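Local coordinates for LBCATS-a (Synthetic construct, PDB 5EY5), which is a tryptophan synthase alpha chain that probably cleaves indole-3-glycerol phosphate to indole and glyceraldehyde 3-phosphate, and here holds sn-glycerol-3-phosphate in its pocket, at residues F22-D27 against Q69-S74; I48-P53 against V95-L100. All coordinates share one frame; numbering follows the deposited sequence.

Interaction 1. Residues F22-D27 against Q69-S74; sequences FITAGD and QRALAS
D27 and R70 form a salt bridge in which the guanidinium grips the carboxylate side-on: NE of R70 lies 2.7 Å from OD1 of D27, and NH2 of R70 reaches OD2 of the same aspartate at 3.0 Å. Both oxygens sit close to the guanidinium plane, yet the two flat groups are turned 48° apart, and each nitrogen meets its oxygen from above the carboxylate plane. A bend at chi3 (-59°) brings the arginine's NE edge round to D27. Replacing this arginine by an alanine would probably leave the D27 carboxylate without its charged mate and freer to turn. The contact joins the C-terminal end of barrel strand 18-24, and the type II turn T24-D27 that begins on its last residue, to the end of helix 62-73. There OG of S74 lies 2.9 Å from O of G26 and equally near O of A71. O of G26 also receives a CA-H...O contact from A71, at 3.4 Å. Packing centres on CB of A71, which touches CG2 of T24 at 3.7 Å and approaches O of A25 at 3.3 Å. A CB on G26 would point at A71 and, at phi 87°, press on the carbonyl O of A25.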
# COMPACT_ATOMS: atom_id res chain seq x y z
N PHE A 22 -21.08 16.45 43.09
CA PHE A 22 -20.75 15.16 42.48
C PHE A 22 -19.29 14.82 42.76
O PHE A 22 -18.41 15.64 42.48
CB PHE A 22 -20.98 15.20 40.96
CG PHE A 22 -20.32 14.06 40.23
CD1 PHE A 22 -21.04 12.94 39.89
CD2 PHE A 22 -18.97 14.12 39.89
CE1 PHE A 22 -20.43 11.88 39.21
CE2 PHE A 22 -18.37 13.08 39.24
CZ PHE A 22 -19.09 11.96 38.89
N ILE A 23 -19.02 13.62 43.27
CA ILE A 23 -17.67 13.06 43.25
C ILE A 23 -17.71 11.67 42.63
O ILE A 23 -18.72 10.97 42.66
CB ILE A 23 -17.01 12.98 44.64
CG1 ILE A 23 -17.87 12.13 45.59
CG2 ILE A 23 -16.71 14.38 45.18
CD1 ILE A 23 -17.22 11.89 46.92
N THR A 24 -16.57 11.26 42.08
CA THR A 24 -16.41 9.89 41.60
C THR A 24 -16.12 8.96 42.77
O THR A 24 -15.19 9.19 43.53
CB THR A 24 -15.28 9.81 40.57
OG1 THR A 24 -15.64 10.56 39.40
CG2 THR A 24 -15.00 8.34 40.17
N ALA A 25 -16.90 7.88 42.89
CA ALA A 25 -16.65 6.94 43.97
C ALA A 25 -15.36 6.15 43.71
O ALA A 25 -15.15 5.62 42.61
CB ALA A 25 -17.83 5.97 44.13
N GLY A 26 -14.52 6.04 44.75
CA GLY A 26 -13.26 5.33 44.63
C GLY A 26 -12.10 6.16 44.13
O GLY A 26 -11.03 5.61 43.85
N ASP A 27 -12.27 7.47 44.00
CA ASP A 27 -11.18 8.35 43.61
C ASP A 27 -10.82 9.29 44.75
O ASP A 27 -11.61 10.16 45.09
CB ASP A 27 -11.56 9.17 42.38
CG ASP A 27 -10.63 10.34 42.15
OD1 ASP A 27 -9.40 10.13 42.21
OD2 ASP A 27 -11.14 11.47 41.92
N GLN A 69 -10.82 6.77 35.61
CA GLN A 69 -9.70 5.86 35.38
C GLN A 69 -8.96 5.59 36.69
O GLN A 69 -8.48 4.48 36.92
CB GLN A 69 -8.75 6.45 34.34
CG GLN A 69 -9.15 6.18 32.88
CD GLN A 69 -9.00 4.72 32.47
OE1 GLN A 69 -7.90 4.26 32.15
NE2 GLN A 69 -10.11 3.98 32.47
N ARG A 70 -8.78 6.62 37.51
CA ARG A 70 -8.15 6.42 38.82
C ARG A 70 -9.01 5.50 39.69
O ARG A 70 -8.50 4.56 40.32
CB ARG A 70 -7.95 7.77 39.50
CG ARG A 70 -6.88 8.65 38.84
CD ARG A 70 -6.47 9.74 39.79
NE ARG A 70 -7.62 10.56 40.16
CZ ARG A 70 -8.01 11.64 39.50
NH1 ARG A 70 -7.33 12.03 38.42
NH2 ARG A 70 -9.07 12.33 39.91
N ALA A 71 -10.31 5.76 39.75
CA ALA A 71 -11.21 4.95 40.57
C ALA A 71 -11.22 3.50 40.10
O ALA A 71 -11.26 2.58 40.92
CB ALA A 71 -12.62 5.55 40.54
N LEU A 72 -11.15 3.27 38.80
CA LEU A 72 -11.13 1.89 38.31
C LEU A 72 -9.81 1.20 38.61
O LEU A 72 -9.78 -0.00 38.90
CB LEU A 72 -11.42 1.85 36.81
CG LEU A 72 -12.90 1.93 36.42
CD1 LEU A 72 -13.04 1.81 34.90
CD2 LEU A 72 -13.72 0.85 37.14
N ALA A 73 -8.70 1.93 38.54
CA ALA A 73 -7.44 1.26 38.87
C ALA A 73 -7.34 0.97 40.36
O ALA A 73 -6.63 0.04 40.76
CB ALA A 73 -6.25 2.10 38.40
N SER A 74 -8.04 1.75 41.20
CA SER A 74 -8.09 1.46 42.64
C SER A 74 -9.08 0.35 42.97
O SER A 74 -9.33 0.11 44.16
CB SER A 74 -8.44 2.73 43.44
OG SER A 74 -9.83 3.00 43.38

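Interaction 2. Residues I48-P53 against V95-L100; sequences IELGIP and VPIVFL. With G3P (sn-glycerol-3-phosphate), chain E.
OE2 of E49 accepts a hydrogen bond from O1 of sn-glycerol-3-phosphate at 2.5 Å, while CD1 of L100 packs against C1 of the ligand. The E49 chain is extended beyond CG (chi2 178°), which carries its carboxylate to the ligand's glycerol end; S234, G213 and other pocket residues bind the same molecule. Five backbone hydrogen bonds alternate between segments 48-53 and 95-100, whose strands 48-51 and 97-100 run parallel. N of I48 binds O of P96, the amide of V98 returns to O of I48, and N of L50 meets O of V98 at 2.7 Å, almost straight. L100 N to L50 O and I52 N to L100 O complete the ladder. A water bridges O of I52 and O of L100, donating to both. These are the second and third strands of the TIM barrel: E49, V98 and L100 face its interior, where E49 and L100 meet the ligand, whereas I48, L50, I97 and F99 face the surrounding helices. On that outer side CD1 of I52 stands over the F99 ring in a CH-pi contact, 3.8 Å from the centroid and 6° off the ring normal. L50 reaches the same ring obliquely through CB, and its CD1 touches CG2 of I97 at 4.0 Å. I97 and I48 lie side by side, CD1 of I97 being 3.9 Å from CB of I48. Where helix 30-42 packs on both, the I48 and V95 side chains cross, CD1 of I48 touching CG2 of V95 at 3.9 Å; helix 78-91 packs against I52, I97 and F99.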
# COMPACT_ATOMS: atom_id res chain seq x y z
N ILE A 48 -26.10 14.14 47.39
CA ILE A 48 -24.76 13.78 46.96
C ILE A 48 -24.89 12.85 45.78
O ILE A 48 -25.57 11.81 45.87
CB ILE A 48 -23.94 13.15 48.08
CG1 ILE A 48 -23.60 14.22 49.12
CG2 ILE A 48 -22.69 12.49 47.49
CD1 ILE A 48 -23.10 13.67 50.41
N GLU A 49 -24.26 13.23 44.66
CA GLU A 49 -24.09 12.35 43.52
C GLU A 49 -22.77 11.61 43.64
O GLU A 49 -21.71 12.23 43.85
CB GLU A 49 -24.12 13.14 42.21
CG GLU A 49 -25.48 13.73 41.87
CD GLU A 49 -25.46 14.55 40.58
OE1 GLU A 49 -26.45 15.26 40.32
OE2 GLU A 49 -24.45 14.49 39.84
N LEU A 50 -22.83 10.29 43.52
CA LEU A 50 -21.65 9.43 43.49
C LEU A 50 -21.53 8.85 42.09
O LEU A 50 -22.43 8.15 41.62
CB LEU A 50 -21.74 8.31 44.53
CG LEU A 50 -21.55 8.77 45.98
CD1 LEU A 50 -21.79 7.61 46.96
CD2 LEU A 50 -20.17 9.36 46.16
N GLY A 51 -20.41 9.15 41.42
CA GLY A 51 -20.18 8.60 40.09
C GLY A 51 -19.65 7.19 40.18
O GLY A 51 -18.65 6.93 40.86
N ILE A 52 -20.34 6.26 39.53
CA ILE A 52 -19.87 4.88 39.41
C ILE A 52 -18.92 4.83 38.23
O ILE A 52 -19.34 5.13 37.09
CB ILE A 52 -21.03 3.88 39.24
CG1 ILE A 52 -22.03 4.01 40.40
CG2 ILE A 52 -20.48 2.46 39.13
CD1 ILE A 52 -21.40 4.17 41.75
N PRO A 53 -17.65 4.53 38.44
CA PRO A 53 -16.67 4.74 37.37
C PRO A 53 -16.88 3.74 36.25
O PRO A 53 -17.13 2.56 36.49
CB PRO A 53 -15.32 4.53 38.07
CG PRO A 53 -15.64 3.59 39.24
CD PRO A 53 -17.02 4.05 39.69
N VAL A 95 -29.05 11.73 54.44
CA VAL A 95 -28.56 12.39 53.21
C VAL A 95 -29.00 11.60 51.99
O VAL A 95 -28.73 10.39 51.91
CB VAL A 95 -27.04 12.52 53.25
CG1 VAL A 95 -26.39 11.15 53.24
CG2 VAL A 95 -26.57 13.34 52.06
N PRO A 96 -29.63 12.23 51.00
CA PRO A 96 -29.96 11.51 49.77
C PRO A 96 -28.70 11.22 48.97
O PRO A 96 -27.83 12.07 48.81
CB PRO A 96 -30.90 12.48 49.02
CG PRO A 96 -31.41 13.42 50.09
CD PRO A 96 -30.28 13.56 51.06
N ILE A 97 -28.61 9.99 48.48
CA ILE A 97 -27.49 9.52 47.68
C ILE A 97 -28.02 9.15 46.31
O ILE A 97 -29.03 8.43 46.21
CB ILE A 97 -26.79 8.31 48.34
CG1 ILE A 97 -26.15 8.73 49.66
CG2 ILE A 97 -25.72 7.71 47.40
CD1 ILE A 97 -24.96 9.63 49.49
N VAL A 98 -27.37 9.66 45.27
CA VAL A 98 -27.69 9.36 43.88
C VAL A 98 -26.47 8.70 43.25
O VAL A 98 -25.35 9.22 43.39
CB VAL A 98 -28.09 10.62 43.09
CG1 VAL A 98 -28.28 10.29 41.60
CG2 VAL A 98 -29.37 11.21 43.68
N PHE A 99 -26.68 7.56 42.59
CA PHE A 99 -25.66 6.92 41.76
C PHE A 99 -25.76 7.47 40.35
O PHE A 99 -26.83 7.43 39.73
CB PHE A 99 -25.82 5.40 41.71
CG PHE A 99 -25.17 4.67 42.84
CD1 PHE A 99 -24.62 5.37 43.90
CD2 PHE A 99 -25.10 3.29 42.84
CE1 PHE A 99 -24.02 4.69 44.95
CE2 PHE A 99 -24.50 2.60 43.87
CZ PHE A 99 -23.96 3.31 44.94
N LEU A 100 -24.63 7.98 39.83
CA LEU A 100 -24.55 8.38 38.43
C LEU A 100 -23.73 7.29 37.75
O LEU A 100 -22.55 7.09 38.09
CB LEU A 100 -23.93 9.77 38.27
CG LEU A 100 -23.89 10.41 36.88
CD1 LEU A 100 -23.79 11.93 37.01
CD2 LEU A 100 -22.73 9.85 36.05
O1 G3P E . -23.53 15.69 37.79
C1 G3P E . -22.52 15.54 36.84
C2 G3P E . -21.37 16.50 37.12
O2 G3P E . -20.27 16.04 36.40
C3 G3P E . -21.73 17.96 36.76
O1P G3P E . -21.01 18.42 35.64
O4P G3P E . -18.52 18.18 36.18
O2P G3P E . -19.20 20.05 34.66
O3P G3P E . -19.74 20.19 37.03
P G3P E . -19.58 19.23 35.88
O HOH W 1 -20.21 7.65 36.15

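How the interactions relate
From the N terminus, the chain runs through strand 18-24 and its following turn, then helix 30-42, before entering strand 48-51. Interaction 1 closes its loop when helix 62-73 ends at 69-74, enclosing the whole 48-53 segment; interaction 2 closes only after helix 78-91, at strand 97-100. The two loops therefore cross, their segments alternating along the sequence. Strand 48-51 lies between strands 18-24 and 97-100 in the barrel, and the contacts meet there: N of G51 lies 2.8 Å from O of I23, a probable hydrogen bond, as is A25 N to G51 O. Interaction 1 ties the first strand to the helix after the second, and interaction 2 pairs the second strand with the third.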